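Local coordinates for putative sugar binding protein (Salmonella enterica subsp. enterica serovar Typhimurium, PDB 3KNZ), which probably binds a sugar derivative through its SIS fold, in a family generally assigned glutamine-fructose-6-phosphate transaminase (isomerizing) activity, at residues A224-F235 / P252-F261; G59-T67 / F235-K244. One frame throughout, in Å; residues are numbered along the deposited sequence.

Contact 1 (A224-F235 / P252-F261); sequences ADIRLTGPATLF and PVSGYEFEEF
Arg227, Thr229 and Tyr256 carry much of this contact between two neighbouring parallel strands. The strands, 225-230 and 253-257, are the two ends of a beta-alpha-beta unit whose helix is 235-249. Strand 253-257 lies at the edge of its sheet within this chain. The backbone ladder includes Leu228 N to Ser254 O and Tyr256 N to Leu228 O, both 2.7 Å. Arg227 and Tyr256 rise on the same face. The arginine chain bends at chi2 (-72°), which brings Arg227 NH1 to 3.0 Å from Tyr256 OH. That bond is weak, and the guanidinium and ring planes stand 43° apart. The Tyr256 ring turns an edge to Leu228 O, with Tyr256 CD1 3.7 Å from Leu228 O in the ring plane. An imidazole, probably from the crystallisation liquor, sits beside Arg227. On the opposite face Leu228 CG meets Val253 CG1 at 4.1 Å, and helix 235-249 packs over them with Met245.

Thr229 shares the face of Arg227. With chi1 at -168°, Thr229 OG1 lies anti to the backbone N. Thr229 OG1 makes a weak bond to Tyr256 O (3.3 Å) and lies 3.2 Å from Phe258 CA, at the turn into helix 258-263. The strand register ends as Phe258 N bonds to Gly230 O. Glu257 is the N-cap of this helix, and its two carboxylate oxygens accept from Glu259 N and Glu260 N. Both amides come from above the carboxylate plane. Glu257 CG also packs on Ala232, and a water ties the two residues together: it donates to Glu257 OE2 at 2.6 Å and accepts from Ala232 N at 3.0 Å.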
loop_
_atom_site.group_PDB
_atom_site.type_symbol
_atom_site.label_atom_id
_atom_site.label_comp_id
_atom_site.label_asym_id
_atom_site.label_seq_id
_atom_site.Cartn_x
_atom_site.Cartn_y
_atom_site.Cartn_z
ATOM N N ALA A 224 -2.210 16.821 -18.698
ATOM C CA ALA A 224 -0.868 16.258 -18.454
ATOM C C ALA A 224 -0.897 14.946 -17.681
ATOM O O ALA A 224 -0.167 14.008 -18.000
ATOM C CB ALA A 224 -0.004 17.274 -17.703
ATOM N N ASP A 225 -1.720 14.911 -16.639
ATOM C CA ASP A 225 -1.871 13.727 -15.818
ATOM C C ASP A 225 -3.231 13.762 -15.135
ATOM O O ASP A 225 -3.800 14.829 -14.883
ATOM C CB ASP A 225 -0.755 13.629 -14.779
ATOM C CG ASP A 225 -0.824 14.728 -13.740
ATOM O OD1 ASP A 225 -1.363 15.810 -14.032
ATOM O OD2 ASP A 225 -0.327 14.511 -12.626
ATOM N N ILE A 226 -3.736 12.581 -14.822
ATOM C CA ILE A 226 -5.052 12.450 -14.253
ATOM C C ILE A 226 -4.952 11.890 -12.851
ATOM O O ILE A 226 -4.181 10.975 -12.600
ATOM C CB ILE A 226 -5.905 11.509 -15.126
ATOM C CG1 ILE A 226 -5.986 12.073 -16.555
ATOM C CG2 ILE A 226 -7.285 11.298 -14.500
ATOM C CD1 ILE A 226 -6.578 11.116 -17.594
ATOM N N ARG A 227 -5.736 12.452 -11.942
ATOM C CA ARG A 227 -5.761 11.997 -10.569
ATOM C C ARG A 227 -7.202 11.606 -10.241
ATOM O O ARG A 227 -8.142 12.345 -10.545
ATOM C CB ARG A 227 -5.298 13.119 -9.646
ATOM C CG ARG A 227 -3.994 13.795 -10.070
ATOM C CD ARG A 227 -2.780 12.913 -9.866
ATOM N NE ARG A 227 -1.566 13.553 -10.372
ATOM C CZ ARG A 227 -0.323 13.130 -10.134
ATOM N NH1 ARG A 227 -0.098 12.074 -9.373
ATOM N NH2 ARG A 227 0.709 13.789 -10.645
ATOM N N LEU A 228 -7.370 10.437 -9.637
ATOM C CA LEU A 228 -8.686 9.940 -9.269
ATOM C C LEU A 228 -8.779 9.907 -7.763
ATOM O O LEU A 228 -7.826 9.509 -7.105
ATOM C CB LEU A 228 -8.879 8.512 -9.776
ATOM C CG LEU A 228 -8.463 8.244 -11.213
ATOM C CD1 LEU A 228 -8.870 6.824 -11.594
ATOM C CD2 LEU A 228 -9.089 9.264 -12.141
ATOM N N THR A 229 -9.912 10.313 -7.208
ATOM C CA THR A 229 -10.086 10.256 -5.765
ATOM C C THR A 229 -11.468 9.739 -5.426
ATOM O O THR A 229 -12.367 9.724 -6.263
ATOM C CB THR A 229 -9.896 11.626 -5.086
ATOM O OG1 THR A 229 -9.810 11.455 -3.659
ATOM C CG2 THR A 229 -11.055 12.551 -5.419
ATOM N N GLY A 230 -11.630 9.306 -4.185
ATOM C CA GLY A 230 -12.914 8.813 -3.720
ATOM C C GLY A 230 -12.845 8.464 -2.255
ATOM O O GLY A 230 -11.757 8.429 -1.671
ATOM N N PRO A 231 -14.008 8.203 -1.650
ATOM C CA PRO A 231 -14.030 7.842 -0.238
ATOM C C PRO A 231 -13.352 6.501 -0.013
ATOM O O PRO A 231 -13.166 5.738 -0.959
ATOM C CB PRO A 231 -15.526 7.756 0.089
ATOM C CG PRO A 231 -16.184 7.476 -1.213
ATOM C CD PRO A 231 -15.353 8.180 -2.253
ATOM N N ALA A 232 -12.973 6.240 1.233
ATOM C CA ALA A 232 -12.318 4.994 1.616
ATOM C C ALA A 232 -13.022 3.774 1.030
ATOM O O ALA A 232 -12.376 2.867 0.504
ATOM C CB ALA A 232 -12.278 4.881 3.120
ATOM N N THR A 233 -14.350 3.769 1.106
ATOM C CA THR A 233 -15.151 2.651 0.606
ATOM C C THR A 233 -14.985 2.336 -0.887
ATOM O O THR A 233 -15.487 1.314 -1.362
ATOM C CB THR A 233 -16.624 2.901 0.875
ATOM O OG1 THR A 233 -16.973 4.190 0.359
ATOM C CG2 THR A 233 -16.901 2.848 2.368
ATOM N N LEU A 234 -14.301 3.203 -1.628
ATOM C CA LEU A 234 -14.063 2.968 -3.052
ATOM C C LEU A 234 -12.568 3.076 -3.400
ATOM O O LEU A 234 -12.197 3.375 -4.539
ATOM C CB LEU A 234 -14.894 3.942 -3.903
ATOM C CG LEU A 234 -16.417 3.763 -3.844
ATOM C CD1 LEU A 234 -17.132 4.837 -4.654
ATOM C CD2 LEU A 234 -16.810 2.377 -4.331
ATOM N N PHE A 235 -11.709 2.823 -2.418
ATOM C CA PHE A 235 -10.279 2.932 -2.645
ATOM C C PHE A 235 -9.821 1.920 -3.689
ATOM O O PHE A 235 -9.060 2.256 -4.594
ATOM C CB PHE A 235 -9.503 2.788 -1.338
ATOM C CG PHE A 235 -8.015 2.897 -1.506
ATOM C CD1 PHE A 235 -7.437 4.094 -1.892
ATOM C CD2 PHE A 235 -7.191 1.805 -1.267
ATOM C CE1 PHE A 235 -6.065 4.209 -2.050
ATOM C CE2 PHE A 235 -5.818 1.917 -1.406
ATOM C CZ PHE A 235 -5.259 3.126 -1.808
ATOM N N PRO A 252 0.394 9.331 -16.976
ATOM C CA PRO A 252 0.256 9.203 -15.524
ATOM C C PRO A 252 -1.152 9.315 -14.962
ATOM O O PRO A 252 -1.863 10.289 -15.236
ATOM C CB PRO A 252 1.134 10.346 -14.977
ATOM C CG PRO A 252 1.997 10.775 -16.121
ATOM C CD PRO A 252 1.168 10.530 -17.341
ATOM N N VAL A 253 -1.527 8.317 -14.161
ATOM C CA VAL A 253 -2.818 8.298 -13.500
ATOM C C VAL A 253 -2.670 7.662 -12.122
ATOM O O VAL A 253 -2.140 6.568 -11.989
ATOM C CB VAL A 253 -3.870 7.517 -14.307
ATOM C CG1 VAL A 253 -5.256 7.698 -13.673
ATOM C CG2 VAL A 253 -3.880 7.975 -15.761
ATOM N N SER A 254 -3.139 8.356 -11.094
ATOM C CA SER A 254 -3.063 7.845 -9.738
ATOM C C SER A 254 -4.411 7.972 -9.044
ATOM O O SER A 254 -5.165 8.909 -9.286
ATOM C CB SER A 254 -1.987 8.594 -8.951
ATOM O OG SER A 254 -0.715 8.366 -9.515
ATOM N N GLY A 255 -4.708 7.010 -8.182
ATOM C CA GLY A 255 -5.959 7.004 -7.429
ATOM C C GLY A 255 -5.688 7.135 -5.941
ATOM O O GLY A 255 -4.937 6.351 -5.373
ATOM N N TYR A 256 -6.311 8.117 -5.304
ATOM C CA TYR A 256 -6.084 8.350 -3.890
ATOM C C TYR A 256 -7.359 8.235 -3.079
ATOM O O TYR A 256 -8.454 8.423 -3.606
ATOM C CB TYR A 256 -5.549 9.768 -3.689
ATOM C CG TYR A 256 -4.319 10.103 -4.500
ATOM C CD1 TYR A 256 -4.418 10.398 -5.852
ATOM C CD2 TYR A 256 -3.064 10.159 -3.908
ATOM C CE1 TYR A 256 -3.307 10.714 -6.595
ATOM C CE2 TYR A 256 -1.947 10.478 -4.644
ATOM C CZ TYR A 256 -2.072 10.751 -5.985
ATOM O OH TYR A 256 -0.962 11.076 -6.726
ATOM N N GLU A 257 -7.218 7.919 -1.795
ATOM C CA GLU A 257 -8.355 7.984 -0.900
ATOM C C GLU A 257 -8.504 9.494 -0.655
ATOM O O GLU A 257 -7.506 10.219 -0.608
ATOM C CB GLU A 257 -8.112 7.200 0.383
ATOM C CG GLU A 257 -9.279 7.266 1.383
ATOM C CD GLU A 257 -9.275 8.520 2.250
ATOM O OE1 GLU A 257 -8.179 8.970 2.656
ATOM O OE2 GLU A 257 -10.371 9.043 2.550
ATOM N N PHE A 258 -9.738 9.971 -0.522
ATOM C CA PHE A 258 -9.992 11.415 -0.416
ATOM C C PHE A 258 -9.128 12.205 0.568
ATOM O O PHE A 258 -8.504 13.195 0.176
ATOM C CB PHE A 258 -11.475 11.699 -0.132
ATOM C CG PHE A 258 -11.798 13.167 -0.047
ATOM C CD1 PHE A 258 -11.796 13.952 -1.180
ATOM C CD2 PHE A 258 -12.102 13.761 1.164
ATOM C CE1 PHE A 258 -12.087 15.296 -1.106
ATOM C CE2 PHE A 258 -12.396 15.102 1.235
ATOM C CZ PHE A 258 -12.388 15.869 0.099
ATOM N N GLU A 259 -9.108 11.798 1.834
ATOM C CA GLU A 259 -8.359 12.540 2.860
ATOM C C GLU A 259 -6.851 12.445 2.676
ATOM O O GLU A 259 -6.129 13.397 2.960
ATOM C CB GLU A 259 -8.757 12.080 4.259
ATOM C CG GLU A 259 -10.236 12.302 4.584
ATOM C CD GLU A 259 -10.629 13.769 4.637
ATOM O OE1 GLU A 259 -9.729 14.637 4.722
ATOM O OE2 GLU A 259 -11.849 14.051 4.600
ATOM N N GLU A 260 -6.369 11.301 2.213
ATOM C CA GLU A 260 -4.950 11.169 1.929
ATOM C C GLU A 260 -4.607 12.195 0.854
ATOM O O GLU A 260 -3.562 12.845 0.908
ATOM C CB GLU A 260 -4.617 9.757 1.446
ATOM C CG GLU A 260 -4.806 8.710 2.506
ATOM C CD GLU A 260 -3.955 8.982 3.714
ATOM O OE1 GLU A 260 -2.726 9.104 3.546
ATOM O OE2 GLU A 260 -4.511 9.067 4.828
ATOM N N PHE A 261 -5.516 12.335 -0.111
ATOM C CA PHE A 261 -5.374 13.273 -1.208
ATOM C C PHE A 261 -5.300 14.712 -0.700
ATOM O O PHE A 261 -4.393 15.453 -1.070
ATOM C CB PHE A 261 -6.525 13.109 -2.196
ATOM C CG PHE A 261 -6.429 14.008 -3.379
ATOM C CD1 PHE A 261 -5.550 13.728 -4.405
ATOM C CD2 PHE A 261 -7.213 15.138 -3.467
ATOM C CE1 PHE A 261 -5.455 14.557 -5.498
ATOM C CE2 PHE A 261 -7.122 15.963 -4.553
ATOM C CZ PHE A 261 -6.237 15.670 -5.573
HETATM O O HOH W 1 -12.979 8.839 2.713
#

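Contact 2 (G59-T67 / F235-K244); sequences GTSYHGALT and FGTVQEGALK
His63 fits as a knob into a hole formed by Gly236, Gln239, Glu240 and Leu243. It joins two nearly antiparallel helices, 59-76 and 235-249, whose segments have axes 7.9 Å apart at closest. Each helix follows the first strand in sequence of one of the two five-stranded parallel sheets. The contact thus packs a helix of one sheet's unit against a helix of the other's, and so joins the two halves of a double SIS fold.

The polar grip centres on the Glu240 carboxylate. His63 ND1 donates to Glu240 OE1 at 2.7 Å, close to the ring plane and nearly along the C-O axis. Thr60 OG1 donates to the syn lone pair of Glu240 OE2. Glu240 reaches them because its chain bends at chi2 (64°).

Ring packing completes the hold on His63. One face of the imidazole lies against the backbone of the facing helix, with Gln239 C 3.7 Å above its centre. Gly59 O is over the opposite face. Gln239 CB comes within 3.3 Å of His63 CD2, and Leu243 CD2 meets the edge at CE1.

At the other end the Gly236 backbone packs against the side chains of Thr67 and Leu66. Gly236 CA lies 3.3 Å from Thr67 OG1 and 4.0 Å from Leu66 CB. Thr67 OG1 also bonds to Tyr162 OH. Leu66 CD1 touches the Phe235 ring at CE2.

Waters also bridge the helices. One links Tyr62 OH with Gln239 OE1, and another lies between Thr67 OG1 and Thr237 OG1. A third links Gly236 N with Leu66 O, the latter bond weak.

The two donors act on different oxygens of one carboxylate. They therefore fix its rotation, while the bond at ND1 and the packing on both faces together probably fix the turn of the His63 ring.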
loop_
_atom_site.group_PDB
_atom_site.type_symbol
_atom_site.label_atom_id
_atom_site.label_comp_id
_atom_site.label_asym_id
_atom_site.label_seq_id
_atom_site.Cartn_x
_atom_site.Cartn_y
_atom_site.Cartn_z
ATOM N N GLY A 59 -1.347 -5.725 -8.697
ATOM C CA GLY A 59 -2.203 -5.072 -9.695
ATOM C C GLY A 59 -3.700 -5.298 -9.516
ATOM O O GLY A 59 -4.236 -5.139 -8.424
ATOM N N THR A 60 -4.381 -5.663 -10.598
ATOM C CA THR A 60 -5.826 -5.875 -10.545
ATOM C C THR A 60 -6.248 -6.855 -9.447
ATOM O O THR A 60 -7.269 -6.653 -8.796
ATOM C CB THR A 60 -6.373 -6.334 -11.902
ATOM O OG1 THR A 60 -6.156 -5.299 -12.869
ATOM C CG2 THR A 60 -7.874 -6.646 -11.812
ATOM N N SER A 61 -5.457 -7.903 -9.240
ATOM C CA SER A 61 -5.760 -8.882 -8.204
ATOM C C SER A 61 -5.744 -8.219 -6.835
ATOM O O SER A 61 -6.653 -8.413 -6.025
ATOM C CB SER A 61 -4.751 -10.029 -8.247
ATOM O OG SER A 61 -4.795 -10.686 -9.502
ATOM N N TYR A 62 -4.696 -7.443 -6.587
ATOM C CA TYR A 62 -4.534 -6.704 -5.330
ATOM C C TYR A 62 -5.682 -5.732 -5.093
ATOM O O TYR A 62 -6.201 -5.636 -3.975
ATOM C CB TYR A 62 -3.186 -5.967 -5.332
ATOM C CG TYR A 62 -3.026 -4.871 -4.295
ATOM C CD1 TYR A 62 -2.819 -5.167 -2.955
ATOM C CD2 TYR A 62 -3.032 -3.531 -4.678
ATOM C CE1 TYR A 62 -2.654 -4.149 -2.014
ATOM C CE2 TYR A 62 -2.877 -2.513 -3.754
ATOM C CZ TYR A 62 -2.685 -2.823 -2.427
ATOM O OH TYR A 62 -2.524 -1.786 -1.533
ATOM N N HIS A 63 -6.081 -5.022 -6.148
ATOM C CA HIS A 63 -7.195 -4.078 -6.053
ATOM C C HIS A 63 -8.503 -4.803 -5.750
ATOM O O HIS A 63 -9.288 -4.358 -4.921
ATOM C CB HIS A 63 -7.334 -3.273 -7.334
ATOM C CG HIS A 63 -6.100 -2.515 -7.699
ATOM N ND1 HIS A 63 -5.631 -2.431 -8.991
ATOM C CD2 HIS A 63 -5.214 -1.838 -6.929
ATOM C CE1 HIS A 63 -4.532 -1.699 -9.008
ATOM N NE2 HIS A 63 -4.253 -1.333 -7.768
ATOM N N GLY A 64 -8.730 -5.921 -6.428
ATOM C CA GLY A 64 -9.905 -6.725 -6.173
ATOM C C GLY A 64 -9.978 -7.103 -4.709
ATOM O O GLY A 64 -11.065 -7.139 -4.123
ATOM N N ALA A 65 -8.817 -7.391 -4.125
ATOM C CA ALA A 65 -8.722 -7.725 -2.704
ATOM C C ALA A 65 -9.097 -6.516 -1.862
ATOM O O ALA A 65 -9.870 -6.626 -0.911
ATOM C CB ALA A 65 -7.317 -8.200 -2.349
ATOM N N LEU A 66 -8.554 -5.353 -2.202
ATOM C CA LEU A 66 -8.887 -4.142 -1.452
ATOM C C LEU A 66 -10.403 -3.903 -1.472
ATOM O O LEU A 66 -11.023 -3.639 -0.433
ATOM C CB LEU A 66 -8.146 -2.922 -2.014
ATOM C CG LEU A 66 -6.626 -2.881 -1.793
ATOM C CD1 LEU A 66 -5.987 -1.751 -2.594
ATOM C CD2 LEU A 66 -6.299 -2.758 -0.303
ATOM N N THR A 67 -10.989 -4.026 -2.661
ATOM C CA THR A 67 -12.416 -3.792 -2.874
ATOM C C THR A 67 -13.339 -4.716 -2.056
ATOM O O THR A 67 -14.378 -4.275 -1.559
ATOM C CB THR A 67 -12.737 -3.885 -4.391
ATOM O OG1 THR A 67 -12.134 -2.772 -5.067
ATOM C CG2 THR A 67 -14.240 -3.872 -4.656
ATOM N N PHE A 235 -11.709 2.823 -2.418
ATOM C CA PHE A 235 -10.279 2.932 -2.645
ATOM C C PHE A 235 -9.821 1.920 -3.689
ATOM O O PHE A 235 -9.060 2.256 -4.594
ATOM C CB PHE A 235 -9.503 2.788 -1.338
ATOM C CG PHE A 235 -8.015 2.897 -1.506
ATOM C CD1 PHE A 235 -7.437 4.094 -1.892
ATOM C CD2 PHE A 235 -7.191 1.805 -1.267
ATOM C CE1 PHE A 235 -6.065 4.209 -2.050
ATOM C CE2 PHE A 235 -5.818 1.917 -1.406
ATOM C CZ PHE A 235 -5.259 3.126 -1.808
ATOM N N GLY A 236 -10.296 0.683 -3.576
ATOM C CA GLY A 236 -9.947 -0.352 -4.553
ATOM C C GLY A 236 -10.350 0.061 -5.959
ATOM O O GLY A 236 -9.639 -0.227 -6.929
ATOM N N THR A 237 -11.484 0.759 -6.053
ATOM C CA THR A 237 -12.030 1.247 -7.314
ATOM C C THR A 237 -11.146 2.266 -8.023
ATOM O O THR A 237 -10.893 2.135 -9.217
ATOM C CB THR A 237 -13.394 1.905 -7.090
ATOM O OG1 THR A 237 -14.258 0.985 -6.414
ATOM C CG2 THR A 237 -14.008 2.343 -8.421
ATOM N N VAL A 238 -10.701 3.292 -7.302
ATOM C CA VAL A 238 -9.829 4.327 -7.897
ATOM C C VAL A 238 -8.417 3.796 -8.151
ATOM O O VAL A 238 -7.736 4.272 -9.052
ATOM C CB VAL A 238 -9.776 5.647 -7.062
ATOM C CG1 VAL A 238 -11.179 6.277 -6.977
ATOM C CG2 VAL A 238 -9.204 5.412 -5.682
ATOM N N GLN A 239 -7.990 2.805 -7.372
ATOM C CA GLN A 239 -6.683 2.179 -7.582
ATOM C C GLN A 239 -6.674 1.390 -8.890
ATOM O O GLN A 239 -5.751 1.522 -9.703
ATOM C CB GLN A 239 -6.330 1.265 -6.409
ATOM C CG GLN A 239 -5.915 2.014 -5.172
ATOM C CD GLN A 239 -4.498 2.525 -5.280
ATOM O OE1 GLN A 239 -3.550 1.740 -5.273
ATOM N NE2 GLN A 239 -4.342 3.838 -5.353
ATOM N N GLU A 240 -7.712 0.577 -9.083
ATOM C CA GLU A 240 -7.853 -0.242 -10.286
ATOM C C GLU A 240 -8.111 0.627 -11.494
ATOM O O GLU A 240 -7.581 0.371 -12.573
ATOM C CB GLU A 240 -8.995 -1.251 -10.130
ATOM C CG GLU A 240 -9.333 -2.062 -11.395
ATOM C CD GLU A 240 -8.204 -2.960 -11.866
ATOM O OE1 GLU A 240 -7.148 -3.004 -11.201
ATOM O OE2 GLU A 240 -8.383 -3.635 -12.902
ATOM N N GLY A 241 -8.942 1.646 -11.328
ATOM C CA GLY A 241 -9.216 2.559 -12.420
ATOM C C GLY A 241 -7.944 3.280 -12.832
ATOM O O GLY A 241 -7.703 3.516 -14.017
ATOM N N ALA A 242 -7.125 3.628 -11.850
ATOM C CA ALA A 242 -5.891 4.336 -12.124
ATOM C C ALA A 242 -4.953 3.456 -12.951
ATOM O O ALA A 242 -4.408 3.886 -13.972
ATOM C CB ALA A 242 -5.223 4.765 -10.822
ATOM N N LEU A 243 -4.781 2.219 -12.504
ATOM C CA LEU A 243 -3.891 1.291 -13.177
ATOM C C LEU A 243 -4.327 1.016 -14.611
ATOM O O LEU A 243 -3.488 0.990 -15.501
ATOM C CB LEU A 243 -3.772 -0.023 -12.385
ATOM C CG LEU A 243 -2.867 -1.082 -13.038
ATOM C CD1 LEU A 243 -1.485 -0.491 -13.313
ATOM C CD2 LEU A 243 -2.765 -2.360 -12.203
ATOM N N LYS A 244 -5.625 0.833 -14.851
ATOM C CA LYS A 244 -6.084 0.528 -16.212
ATOM C C LYS A 244 -5.910 1.716 -17.151
ATOM O O LYS A 244 -5.491 1.543 -18.298
ATOM C CB LYS A 244 -7.537 0.057 -16.249
ATOM C CG LYS A 244 -7.869 -1.065 -15.294
ATOM C CD LYS A 244 -6.879 -2.218 -15.308
ATOM C CE LYS A 244 -6.954 -3.040 -16.555
ATOM N NZ LYS A 244 -6.105 -4.239 -16.373
HETATM O O HOH W 2 -2.368 0.480 -2.547
HETATM O O HOH W 3 -11.623 -0.465 -1.292
HETATM O O HOH W 4 -13.353 -0.169 -3.895
#

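How the contacts relate
From the N terminus, 59-67 comes first, on the helix that follows strand 52-56 of the first sheet. The chain then runs through the rest of that sheet and several helices to 224-235. Contact 2 closes this long loop at 235-244. Contact 1 closes a much shorter one, of 16 residues, between 224-235 and 252-261. The segments alternate along the chain, so the contacts cross. They share Phe235. Helix 235-249 connects the two strands of contact 1 and forms one side of contact 2, where it packs against a helix of the other sheet's unit and joins the two halves of the fold. Both contacts also touch the second subunit.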